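Local coordinates for exodeoxyribonuclease (Neisseria meningitidis, PDB 2JC5), which probably cleaves DNA at abasic sites as a metal-dependent AP endonuclease of the ExoA family, with a DNase I-like fold and a repair role, at residues Asn10-Ala15 and Ala46-Pro51; His237-Glu242 and His247-Val252; Glu92-Arg97 and Tyr109-Ser114; Thr203-Ser206 and Ala211-Lys214. All coordinates share one frame; numbering follows the deposited sequence. Where two conformers were deposited one is given.

Contact 1: residues Asn10-Ala15 and Ala46-Pro51; sequences NGIRSA and ADMKNP. With MG (magnesium ion), chain B.
M48 reaches from the short helix 46-49 to I12 and R13 in the first turn of helix 12-17, a helix-to-helix contact at the margin of the DNase I-like fold. The apolar packing is all carried by M48. Its chain leaves CB with CG anti to the carbonyl carbon (chi1 -64°) and stays extended beyond, so that the side chains of M48 and I12 run antiparallel alongside one another: in the I12 conformer described, M48 CB lies 3.9 Å from I12 CD1. Y72, on strand 69-73, also packs against I12, and Y16 against M48. R13 crosses the methionine at about a right angle and offers its aliphatic root; its NH2 is hydrogen-bonded to K38 O.

The helix start and the metal site make up the polar part. G11, the N-cap of the helix, accepts A15 N at its O (2.9 Å), and its backbone angles (phi 95°, psi 110°) favour glycine. One residue earlier, N10 OD1 binds the magnesium ion at 2.3 Å; four waters and E36 complete the six ligands. Thus the segment that supplies a metal ligand continues directly into the helix packed on M48, whose terminal methyl CE touches R13 CG at 3.6 Å.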
loop_
_atom_site.group_PDB
_atom_site.type_symbol
_atom_site.label_atom_id
_atom_site.label_comp_id
_atom_site.label_asym_id
_atom_site.label_seq_id
_atom_site.Cartn_x
_atom_site.Cartn_y
_atom_site.Cartn_z
ATOM N N ASN A 10 4.709 9.606 -2.243
ATOM C CA ASN A 10 4.773 10.581 -3.330
ATOM C C ASN A 10 6.178 11.168 -3.469
ATOM O O ASN A 10 6.357 12.378 -3.538
ATOM C CB ASN A 10 3.733 11.686 -3.097
ATOM C CG ASN A 10 3.441 12.498 -4.344
ATOM O OD1 ASN A 10 3.428 11.970 -5.462
ATOM N ND2 ASN A 10 3.168 13.786 -4.153
ATOM N N GLY A 11 7.165 10.284 -3.509
ATOM C CA GLY A 11 8.557 10.673 -3.569
ATOM C C GLY A 11 9.164 10.691 -2.192
ATOM O O GLY A 11 8.839 11.568 -1.378
ATOM N N ILE A 12 10.055 9.747 -1.902
ATOM C CA ILE A 12 10.595 9.652 -0.555
ATOM C C ILE A 12 11.457 10.875 -0.207
ATOM O O ILE A 12 11.454 11.350 0.946
ATOM C CB ILE A 12 11.353 8.320 -0.321
ATOM C CG1 ILE A 12 11.647 8.133 1.167
ATOM C CG2 ILE A 12 12.654 8.255 -1.134
ATOM C CD1 ILE A 12 12.108 6.730 1.503
ATOM N N ARG A 13 12.156 11.424 -1.191
ATOM C CA ARG A 13 12.949 12.617 -0.916
ATOM C C ARG A 13 12.035 13.796 -0.520
ATOM O O ARG A 13 12.312 14.532 0.443
ATOM C CB ARG A 13 13.889 12.947 -2.083
ATOM C CG ARG A 13 15.057 11.984 -2.176
ATOM C CD ARG A 13 15.854 12.124 -3.459
ATOM N NE ARG A 13 15.140 11.551 -4.600
ATOM C CZ ARG A 13 15.585 11.586 -5.850
ATOM N NH1 ARG A 13 16.756 12.160 -6.122
ATOM N NH2 ARG A 13 14.885 11.012 -6.819
ATOM N N SER A 14 10.931 13.965 -1.239
ATOM C CA SER A 14 9.946 14.974 -0.855
ATOM C C SER A 14 9.341 14.731 0.517
ATOM O O SER A 14 9.188 15.664 1.317
ATOM C CB SER A 14 8.816 15.062 -1.884
ATOM O OG SER A 14 9.200 15.888 -2.963
ATOM N N ALA A 15 8.976 13.488 0.803
ATOM C CA ALA A 15 8.324 13.169 2.070
ATOM C C ALA A 15 9.266 13.426 3.236
ATOM O O ALA A 15 8.831 13.872 4.309
ATOM C CB ALA A 15 7.845 11.719 2.078
ATOM N N ALA A 46 21.294 7.043 3.367
ATOM C CA ALA A 46 21.327 5.981 4.355
ATOM C C ALA A 46 20.028 5.926 5.162
ATOM O O ALA A 46 19.539 4.841 5.489
ATOM C CB ALA A 46 22.534 6.180 5.295
ATOM N N ASP A 47 19.481 7.102 5.470
ATOM C CA ASP A 47 18.248 7.187 6.255
ATOM C C ASP A 47 16.990 6.778 5.479
ATOM O O ASP A 47 15.944 6.570 6.075
ATOM C CB ASP A 47 18.101 8.579 6.905
ATOM C CG ASP A 47 17.955 9.721 5.897
ATOM O OD1 ASP A 47 17.916 9.484 4.672
ATOM O OD2 ASP A 47 17.860 10.890 6.348
ATOM N N MET A 48 17.105 6.637 4.161
ATOM C CA MET A 48 16.025 6.118 3.311
ATOM C C MET A 48 16.155 4.616 3.052
ATOM O O MET A 48 15.238 3.989 2.539
ATOM C CB MET A 48 16.019 6.865 1.980
ATOM C CG MET A 48 15.720 8.327 2.114
ATOM S SD MET A 48 16.088 9.219 0.602
ATOM C CE MET A 48 15.958 10.929 1.173
ATOM N N LYS A 49 17.318 4.059 3.382
ATOM C CA LYS A 49 17.564 2.623 3.268
ATOM C C LYS A 49 17.320 1.941 4.599
ATOM O O LYS A 49 16.693 0.890 4.652
ATOM C CB LYS A 49 18.996 2.353 2.834
ATOM C CG LYS A 49 19.317 2.802 1.434
ATOM C CD LYS A 49 20.792 2.588 1.175
ATOM C CE LYS A 49 21.259 3.308 -0.020
ATOM N NZ LYS A 49 22.671 2.941 -0.267
ATOM N N ASN A 50 17.813 2.551 5.678
ATOM C CA ASN A 50 17.739 1.992 7.025
ATOM C C ASN A 50 17.310 3.068 8.015
ATOM O O ASN A 50 18.068 3.468 8.924
ATOM C CB ASN A 50 19.082 1.396 7.417
ATOM C CG ASN A 50 19.501 0.302 6.482
ATOM O OD1 ASN A 50 20.311 0.520 5.581
ATOM N ND2 ASN A 50 18.914 -0.873 6.653
ATOM N N PRO A 51 16.066 3.551 7.851
ATOM C CA PRO A 51 15.631 4.648 8.701
ATOM C C PRO A 51 15.632 4.245 10.178
ATOM O O PRO A 51 15.079 3.198 10.548
ATOM C CB PRO A 51 14.201 4.942 8.219
ATOM C CG PRO A 51 13.763 3.728 7.482
ATOM C CD PRO A 51 15.005 3.093 6.928
HETATM MG MG MG B . 2.263 10.170 -6.330
HETATM O O HOH W 1 2.975 10.632 -7.967
HETATM O O HOH W 2 0.615 11.236 -6.835
HETATM O O HOH W 3 1.251 8.796 -6.974
HETATM O O HOH W 4 1.605 9.776 -4.615
#

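Contact 2: residues His237-Glu242 and His247-Val252; sequences HVYKDE and HAPLVV
H237 and V251 form the hydrogen-bonded pair of an antiparallel beta hairpin, strands 233-238 and 250-254, at the edge of the six-stranded sheet: H237 N bonds V251 O and V251 N bonds H237 O, each at 2.9 Å, and Y239 N bonds P249 O. The H237 and V251 side chains run side by side, the branched V251 against one face of the imidazole in a CH-pi contact, CB 3.8 Å from the H237 ring centroid. CG1 leans to CE1 and CG2 to NE2, both over the same face. With chi1 67°, H237 CG sits between its backbone N and carbonyl carbon, which brings the ring over the neighbouring strand.

On the reverse face, V238 and L250 are the non-hydrogen-bonded pair, their methyls 4.3 Å apart (CG2 to CD1), and W192 of helix 191-195 packs against both. Beyond the strands, A248 CB sits in the corner made by V238 CG1 and Y239 O, 3.4 Å from each; the methyl pair is tighter than usual. The tyrosine ring presents its edge to P249 CD, and Y23 stacks on it. H247, predicted as catalytic, gives ND1 to D221. At the far end of the tyrosine ring, Y239 OH donates to the anti lone pair of E242 OE2 at 2.6 Å.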
loop_
_atom_site.group_PDB
_atom_site.type_symbol
_atom_site.label_atom_id
_atom_site.label_comp_id
_atom_site.label_asym_id
_atom_site.label_seq_id
_atom_site.Cartn_x
_atom_site.Cartn_y
_atom_site.Cartn_z
ATOM N N HIS A 237 -6.162 3.706 11.982
ATOM C CA HIS A 237 -6.445 5.102 11.696
ATOM C C HIS A 237 -5.747 5.551 10.433
ATOM O O HIS A 237 -4.768 4.945 10.004
ATOM C CB HIS A 237 -6.093 6.021 12.877
ATOM C CG HIS A 237 -4.628 6.120 13.190
ATOM N ND1 HIS A 237 -3.988 5.242 14.040
ATOM C CD2 HIS A 237 -3.690 7.025 12.809
ATOM C CE1 HIS A 237 -2.716 5.595 14.153
ATOM N NE2 HIS A 237 -2.507 6.665 13.406
ATOM N N VAL A 238 -6.310 6.592 9.827
ATOM C CA VAL A 238 -5.658 7.309 8.737
ATOM C C VAL A 238 -5.003 8.531 9.353
ATOM O O VAL A 238 -5.687 9.398 9.892
ATOM C CB VAL A 238 -6.661 7.681 7.637
ATOM C CG1 VAL A 238 -5.979 8.458 6.514
ATOM C CG2 VAL A 238 -7.336 6.412 7.084
ATOM N N TYR A 239 -3.682 8.598 9.273
ATOM C CA TYR A 239 -2.950 9.636 9.977
ATOM C C TYR A 239 -2.952 10.941 9.187
ATOM O O TYR A 239 -2.469 10.992 8.044
ATOM C CB TYR A 239 -1.503 9.211 10.249
ATOM C CG TYR A 239 -0.714 10.265 10.994
ATOM C CD1 TYR A 239 -0.918 10.490 12.352
ATOM C CD2 TYR A 239 0.215 11.044 10.340
ATOM C CE1 TYR A 239 -0.204 11.444 13.029
ATOM C CE2 TYR A 239 0.951 12.007 11.018
ATOM C CZ TYR A 239 0.736 12.201 12.359
ATOM O OH TYR A 239 1.434 13.150 13.064
ATOM N N LYS A 240 -3.522 11.987 9.795
ATOM C CA LYS A 240 -3.700 13.268 9.150
ATOM C C LYS A 240 -3.212 14.459 9.971
ATOM O O LYS A 240 -3.434 15.594 9.573
ATOM C CB LYS A 240 -5.173 13.439 8.728
ATOM C CG LYS A 240 -5.549 12.480 7.595
ATOM C CD LYS A 240 -7.024 12.259 7.431
ATOM C CE LYS A 240 -7.685 13.429 6.804
ATOM N NZ LYS A 240 -9.150 13.128 6.670
ATOM N N ASP A 241 -2.496 14.217 11.063
ATOM C CA ASP A 241 -2.047 15.335 11.908
ATOM C C ASP A 241 -0.931 16.117 11.228
ATOM O O ASP A 241 -0.741 17.289 11.513
ATOM C CB ASP A 241 -1.563 14.857 13.283
ATOM C CG ASP A 241 -2.666 14.246 14.128
ATOM O OD1 ASP A 241 -3.854 14.417 13.802
ATOM O OD2 ASP A 241 -2.341 13.586 15.142
ATOM N N GLU A 242 -0.195 15.453 10.339
ATOM C CA GLU A 242 0.795 16.073 9.474
ATOM C C GLU A 242 0.536 15.566 8.070
ATOM O O GLU A 242 -0.087 14.520 7.906
ATOM C CB GLU A 242 2.216 15.677 9.865
ATOM C CG GLU A 242 2.610 15.906 11.310
ATOM C CD GLU A 242 3.860 15.118 11.635
ATOM O OE1 GLU A 242 4.954 15.588 11.277
ATOM O OE2 GLU A 242 3.744 13.992 12.181
ATOM N N HIS A 247 -1.119 11.222 -0.334
ATOM C CA HIS A 247 -1.798 10.197 0.445
ATOM C C HIS A 247 -1.553 10.432 1.922
ATOM O O HIS A 247 -0.592 11.114 2.301
ATOM C CB HIS A 247 -1.247 8.808 0.149
ATOM C CG HIS A 247 -1.415 8.357 -1.266
ATOM N ND1 HIS A 247 -2.270 7.335 -1.638
ATOM C CD2 HIS A 247 -0.844 8.801 -2.409
ATOM C CE1 HIS A 247 -2.192 7.155 -2.945
ATOM N NE2 HIS A 247 -1.333 8.029 -3.439
ATOM N N ALA A 248 -2.433 9.861 2.747
ATOM C CA ALA A 248 -2.223 9.779 4.199
ATOM C C ALA A 248 -1.797 8.362 4.594
ATOM O O ALA A 248 -2.292 7.386 4.024
ATOM C CB ALA A 248 -3.510 10.163 4.940
ATOM N N PRO A 249 -0.899 8.227 5.589
ATOM C CA PRO A 249 -0.554 6.887 6.077
ATOM C C PRO A 249 -1.732 6.146 6.671
ATOM O O PRO A 249 -2.532 6.732 7.397
ATOM C CB PRO A 249 0.501 7.163 7.152
ATOM C CG PRO A 249 1.078 8.457 6.760
ATOM C CD PRO A 249 -0.085 9.258 6.238
ATOM N N LEU A 250 -1.820 4.861 6.347
ATOM C CA LEU A 250 -2.820 3.951 6.878
ATOM C C LEU A 250 -2.165 3.070 7.924
ATOM O O LEU A 250 -1.252 2.318 7.620
ATOM C CB LEU A 250 -3.406 3.108 5.744
ATOM C CG LEU A 250 -4.347 1.968 6.120
ATOM C CD1 LEU A 250 -5.612 2.491 6.837
ATOM C CD2 LEU A 250 -4.668 1.147 4.886
ATOM N N VAL A 251 -2.614 3.214 9.177
ATOM C CA VAL A 251 -1.990 2.547 10.304
ATOM C C VAL A 251 -2.936 1.506 10.865
ATOM O O VAL A 251 -4.085 1.820 11.167
ATOM C CB VAL A 251 -1.683 3.573 11.411
ATOM C CG1 VAL A 251 -0.966 2.892 12.606
ATOM C CG2 VAL A 251 -0.895 4.774 10.859
ATOM N N VAL A 252 -2.459 0.280 11.041
ATOM C CA VAL A 252 -3.285 -0.786 11.652
ATOM C C VAL A 252 -2.479 -1.437 12.757
ATOM O O VAL A 252 -1.282 -1.680 12.586
ATOM C CB VAL A 252 -3.748 -1.846 10.640
ATOM C CG1 VAL A 252 -4.695 -2.862 11.302
ATOM C CG2 VAL A 252 -4.449 -1.177 9.444
#

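Contact 3: residues Glu92-Arg97 and Tyr109-Ser114; sequences EGRFVR and YLPSGS. With BCN (bicine), chain C.
R94 and Y109 exchange two hydrogen bonds, one through the backbone and one through the guanidinium. Y109 N donates to R94 O at 3.0 Å, tilted 19° from the carbonyl plane. In return R94 NH1 gives a straight bond to Y109 O (2.9 Å): the oxygen lies in the guanidinium plane, but the nitrogen stands above the carbonyl plane, off the lone pairs. The same NH1 lies over one face of the Y109 ring, 3.3 Å from CD2, while P111 CA covers one face of the guanidinium. The arginine chain, extended from CG to NE, carries the group past Y109 O to this position.

Its other edge meets E92. R94 NE makes a salt bridge at 2.8 Å to E92 OE1, which accepts through its anti lone pair, and NH2 adds a weak bond to the same oxygen; R119 takes E92 OE2. This pairing fixes the rotation of the guanidinium.

Farther along, bicine's carboxylate is held at O21 by G113 N (2.9 Å) and at O22 by both S114 N and S114 OG; K123 and S169 also hydrogen-bond to the bicine. Y109, beside D149, is a predicted active-site residue, consistent with the metal-dependent catalytic cleft of the DNase I-like fold.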
loop_
_atom_site.group_PDB
_atom_site.type_symbol
_atom_site.label_atom_id
_atom_site.label_comp_id
_atom_site.label_asym_id
_atom_site.label_seq_id
_atom_site.Cartn_x
_atom_site.Cartn_y
_atom_site.Cartn_z
ATOM N N GLU A 92 9.329 -1.806 -13.126
ATOM C CA GLU A 92 8.742 -0.604 -12.541
ATOM C C GLU A 92 8.820 -0.529 -11.019
ATOM O O GLU A 92 8.390 0.478 -10.449
ATOM C CB GLU A 92 7.286 -0.486 -12.996
ATOM C CG GLU A 92 7.156 -0.438 -14.546
ATOM C CD GLU A 92 5.761 -0.150 -15.078
ATOM O OE1 GLU A 92 4.786 -0.074 -14.291
ATOM O OE2 GLU A 92 5.641 0.002 -16.333
ATOM N N GLY A 93 9.353 -1.552 -10.356
ATOM C CA GLY A 93 9.540 -1.478 -8.890
ATOM C C GLY A 93 8.246 -1.376 -8.100
ATOM O O GLY A 93 7.958 -0.347 -7.482
ATOM N N ARG A 94 7.469 -2.452 -8.108
ATOM C CA ARG A 94 6.111 -2.417 -7.565
ATOM C C ARG A 94 5.787 -3.425 -6.466
ATOM O O ARG A 94 4.711 -3.352 -5.912
ATOM C CB ARG A 94 5.118 -2.580 -8.717
ATOM C CG ARG A 94 5.162 -1.432 -9.695
ATOM C CD ARG A 94 4.099 -1.527 -10.758
ATOM N NE ARG A 94 4.127 -0.349 -11.612
ATOM C CZ ARG A 94 3.622 0.837 -11.307
ATOM N NH1 ARG A 94 2.962 1.016 -10.178
ATOM N NH2 ARG A 94 3.752 1.861 -12.149
ATOM N N PHE A 95 6.715 -4.314 -6.103
ATOM C CA PHE A 95 6.406 -5.396 -5.152
ATOM C C PHE A 95 7.634 -5.817 -4.372
ATOM O O PHE A 95 8.661 -6.176 -4.964
ATOM C CB PHE A 95 5.853 -6.588 -5.939
ATOM C CG PHE A 95 5.498 -7.795 -5.103
ATOM C CD1 PHE A 95 6.472 -8.674 -4.676
ATOM C CD2 PHE A 95 4.169 -8.071 -4.782
ATOM C CE1 PHE A 95 6.130 -9.801 -3.899
ATOM C CE2 PHE A 95 3.831 -9.198 -4.019
ATOM C CZ PHE A 95 4.821 -10.059 -3.591
ATOM N N VAL A 96 7.521 -5.763 -3.038
ATOM C CA VAL A 96 8.529 -6.327 -2.118
ATOM C C VAL A 96 7.795 -7.100 -1.053
ATOM O O VAL A 96 6.770 -6.646 -0.543
ATOM C CB VAL A 96 9.416 -5.260 -1.455
ATOM C CG1 VAL A 96 10.268 -5.850 -0.293
ATOM C CG2 VAL A 96 10.285 -4.597 -2.480
ATOM N N ARG A 97 8.322 -8.266 -0.714
ATOM C CA ARG A 97 7.754 -9.114 0.335
ATOM C C ARG A 97 8.816 -9.439 1.365
ATOM O O ARG A 97 9.899 -9.889 1.006
ATOM C CB ARG A 97 7.238 -10.412 -0.261
ATOM C CG ARG A 97 6.774 -11.424 0.768
ATOM C CD ARG A 97 6.183 -12.659 0.142
ATOM N NE ARG A 97 5.915 -13.684 1.152
ATOM C CZ ARG A 97 5.144 -14.752 0.975
ATOM N NH1 ARG A 97 4.522 -14.979 -0.168
ATOM N NH2 ARG A 97 4.967 -15.603 1.977
ATOM N N TYR A 109 2.648 -1.349 -5.093
ATOM C CA TYR A 109 2.250 -0.138 -5.788
ATOM C C TYR A 109 1.623 -0.561 -7.107
ATOM O O TYR A 109 2.322 -0.869 -8.083
ATOM C CB TYR A 109 3.431 0.789 -6.007
ATOM C CG TYR A 109 3.101 2.116 -6.648
ATOM C CD1 TYR A 109 1.909 2.782 -6.388
ATOM C CD2 TYR A 109 3.984 2.699 -7.517
ATOM C CE1 TYR A 109 1.630 3.982 -6.959
ATOM C CE2 TYR A 109 3.704 3.898 -8.109
ATOM C CZ TYR A 109 2.532 4.543 -7.831
ATOM O OH TYR A 109 2.258 5.756 -8.431
ATOM N N LEU A 110 0.293 -0.607 -7.111
ATOM C CA LEU A 110 -0.459 -1.066 -8.278
ATOM C C LEU A 110 -0.482 0.043 -9.340
ATOM O O LEU A 110 -0.607 1.200 -8.997
ATOM C CB LEU A 110 -1.859 -1.466 -7.831
ATOM C CG LEU A 110 -2.637 -2.453 -8.674
ATOM C CD1 LEU A 110 -3.552 -3.302 -7.782
ATOM C CD2 LEU A 110 -3.432 -1.692 -9.729
ATOM N N PRO A 111 -0.279 -0.286 -10.628
ATOM C CA PRO A 111 -0.243 0.759 -11.654
ATOM C C PRO A 111 -1.504 1.619 -11.693
ATOM O O PRO A 111 -2.617 1.099 -11.503
ATOM C CB PRO A 111 -0.135 -0.042 -12.967
ATOM C CG PRO A 111 0.449 -1.327 -12.587
ATOM C CD PRO A 111 -0.076 -1.623 -11.213
ATOM N N SER A 112 -1.337 2.913 -11.917
ATOM C CA SER A 112 -2.459 3.809 -12.144
ATOM C C SER A 112 -2.809 3.801 -13.626
ATOM O O SER A 112 -1.951 3.577 -14.479
ATOM C CB SER A 112 -2.131 5.218 -11.685
ATOM O OG SER A 112 -0.938 5.657 -12.282
ATOM N N GLY A 113 -4.075 4.036 -13.931
ATOM C CA GLY A 113 -4.553 4.016 -15.308
ATOM C C GLY A 113 -5.051 5.332 -15.852
ATOM O O GLY A 113 -5.358 5.403 -17.026
ATOM N N SER A 114 -5.114 6.386 -15.038
ATOM C CA SER A 114 -5.777 7.621 -15.483
ATOM C C SER A 114 -4.994 8.408 -16.523
ATOM O O SER A 114 -5.564 9.281 -17.200
ATOM C CB SER A 114 -6.141 8.510 -14.291
ATOM O OG SER A 114 -5.002 8.986 -13.640
HETATM N N1 BCN C . -6.259 7.468 -9.603
HETATM C C1 BCN C . -6.223 6.008 -9.851
HETATM C C2 BCN C . -5.679 5.658 -11.215
HETATM O O21 BCN C . -5.508 4.434 -11.484
HETATM O O22 BCN C . -5.419 6.576 -12.010
HETATM C C3 BCN C . -5.267 7.912 -8.612
HETATM C C4 BCN C . -3.980 8.274 -9.328
HETATM O O4 BCN C . -4.187 9.217 -10.409
HETATM C C5 BCN C . -7.642 7.913 -9.209
HETATM C C6 BCN C . -7.898 9.345 -9.660
HETATM O O6 BCN C . -7.349 9.606 -10.953
#

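Contact 4: residues Thr203-Ser206 and Ala211-Lys214; sequences TWWS and AYAK
The backbones of W205, on the short strand 204-205, and Y212, in helix 210-213, approach to 5.6 Å between CA atoms, where the chain turns from the sheet edge into a helix. T203 and W204 both face W218 on the neighbouring strand, a classic beta bulge.

The contact rests on a T-shaped (edge-to-face) pair. Y212 directs its edge at one face of the W205 indole; the planes stand at 86°, and the centroids of the tyrosine ring and the six-membered ring of W205 are 4.9 Å apart. Y212 CD1 does the closest touching, 3.5 Å from W205 CD2 at the fusion of the two rings, and CE1 continues over CE3. The tyrosine reaches it with CG anti to its backbone N (chi1 -166°). W205 NE1 is bonded to D215, which tethers the indole to the residues just after the helix. K243 makes a cation-pi contact with Y212. W204, pointing away from the helix, instead gives NE1 to D246 and touches the bicine, so successive tryptophans serve the ligand pocket and this packing. A211 O lies 3.6 Å from W205 CD1, and A211 CB lies 3.6 Å from S206 OG.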
loop_
_atom_site.group_PDB
_atom_site.type_symbol
_atom_site.label_atom_id
_atom_site.label_comp_id
_atom_site.label_asym_id
_atom_site.label_seq_id
_atom_site.Cartn_x
_atom_site.Cartn_y
_atom_site.Cartn_z
ATOM N N THR A 203 -7.821 7.997 1.827
ATOM C CA THR A 203 -6.371 7.973 1.961
ATOM C C THR A 203 -5.641 8.778 0.894
ATOM O O THR A 203 -4.426 8.901 0.984
ATOM C CB THR A 203 -5.825 6.523 1.916
ATOM O OG1 THR A 203 -6.122 5.922 0.648
ATOM C CG2 THR A 203 -6.413 5.683 3.044
ATOM N N TRP A 204 -6.368 9.337 -0.084
ATOM C CA TRP A 204 -5.757 10.121 -1.158
ATOM C C TRP A 204 -6.635 11.281 -1.578
ATOM O O TRP A 204 -7.857 11.145 -1.658
ATOM C CB TRP A 204 -5.504 9.229 -2.381
ATOM C CG TRP A 204 -4.905 9.979 -3.534
ATOM C CD1 TRP A 204 -3.612 10.373 -3.681
ATOM C CD2 TRP A 204 -5.593 10.416 -4.700
ATOM N NE1 TRP A 204 -3.451 11.045 -4.866
ATOM C CE2 TRP A 204 -4.653 11.076 -5.521
ATOM C CE3 TRP A 204 -6.913 10.313 -5.133
ATOM C CZ2 TRP A 204 -4.993 11.647 -6.742
ATOM C CZ3 TRP A 204 -7.249 10.888 -6.345
ATOM C CH2 TRP A 204 -6.285 11.549 -7.137
ATOM N N TRP A 205 -5.991 12.419 -1.853
ATOM C CA TRP A 205 -6.631 13.605 -2.415
ATOM C C TRP A 205 -5.652 14.142 -3.440
ATOM O O TRP A 205 -4.444 14.061 -3.217
ATOM C CB TRP A 205 -6.871 14.667 -1.343
ATOM C CG TRP A 205 -7.636 14.184 -0.151
ATOM C CD1 TRP A 205 -8.961 14.426 0.132
ATOM C CD2 TRP A 205 -7.148 13.356 0.926
ATOM N NE1 TRP A 205 -9.303 13.816 1.314
ATOM C CE2 TRP A 205 -8.217 13.154 1.817
ATOM C CE3 TRP A 205 -5.904 12.790 1.228
ATOM C CZ2 TRP A 205 -8.087 12.392 2.969
ATOM C CZ3 TRP A 205 -5.779 12.043 2.367
ATOM C CH2 TRP A 205 -6.859 11.857 3.233
ATOM N N SER A 206 -6.138 14.712 -4.544
ATOM C CA SER A 206 -5.225 15.016 -5.641
ATOM C C SER A 206 -4.215 16.129 -5.379
ATOM O O SER A 206 -3.200 16.203 -6.069
ATOM C CB SER A 206 -5.976 15.295 -6.931
ATOM O OG SER A 206 -6.587 16.553 -6.925
ATOM N N ALA A 211 -8.526 20.361 -3.086
ATOM C CA ALA A 211 -8.930 18.950 -3.096
ATOM C C ALA A 211 -8.896 18.372 -1.692
ATOM O O ALA A 211 -9.784 17.622 -1.281
ATOM C CB ALA A 211 -8.043 18.136 -4.062
ATOM N N TYR A 212 -7.886 18.746 -0.934
ATOM C CA TYR A 212 -7.782 18.301 0.442
ATOM C C TYR A 212 -8.714 19.069 1.369
ATOM O O TYR A 212 -9.429 18.471 2.161
ATOM C CB TYR A 212 -6.336 18.476 0.894
ATOM C CG TYR A 212 -5.960 17.777 2.178
ATOM C CD1 TYR A 212 -6.115 16.417 2.310
ATOM C CD2 TYR A 212 -5.435 18.475 3.250
ATOM C CE1 TYR A 212 -5.756 15.742 3.468
ATOM C CE2 TYR A 212 -5.069 17.813 4.412
ATOM C CZ TYR A 212 -5.239 16.446 4.517
ATOM O OH TYR A 212 -4.864 15.782 5.654
ATOM N N ALA A 213 -8.746 20.391 1.218
ATOM C CA ALA A 213 -9.569 21.238 2.081
ATOM C C ALA A 213 -11.056 20.875 1.989
ATOM O O ALA A 213 -11.790 20.930 3.004
ATOM C CB ALA A 213 -9.354 22.698 1.700
ATOM N N LYS A 214 -11.488 20.489 0.790
ATOM C CA LYS A 214 -12.875 20.134 0.534
ATOM C C LYS A 214 -13.100 18.623 0.608
ATOM O O LYS A 214 -14.181 18.143 0.292
ATOM C CB LYS A 214 -13.323 20.710 -0.811
ATOM C CG LYS A 214 -13.306 22.231 -0.795
ATOM C CD LYS A 214 -13.476 22.862 -2.157
ATOM C CE LYS A 214 -13.552 24.381 -2.007
ATOM N NZ LYS A 214 -13.631 25.072 -3.322
#

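From the N terminus, contact 1 comes first: it closes a loop of 30 residues, which includes strand 31-35, and joins two helices beside the six-stranded sheet. Contact 3 follows, bringing the start of strand 95-100 to the end of strand 103-109 and closing the hairpin these two strands form in the other sheet. Contact 4 then closes a short turn at strand 204-205 of that second sheet, and contact 2 a loop at the edge of the first. All four are in series; none nests or crosses. Contacts 2 and 4 touch, with A248 N 2.8 Å from T203 O and H247 beside W204, so they link the two sheets. Contacts 2 and 3 lie on opposite sides of the chain's centre.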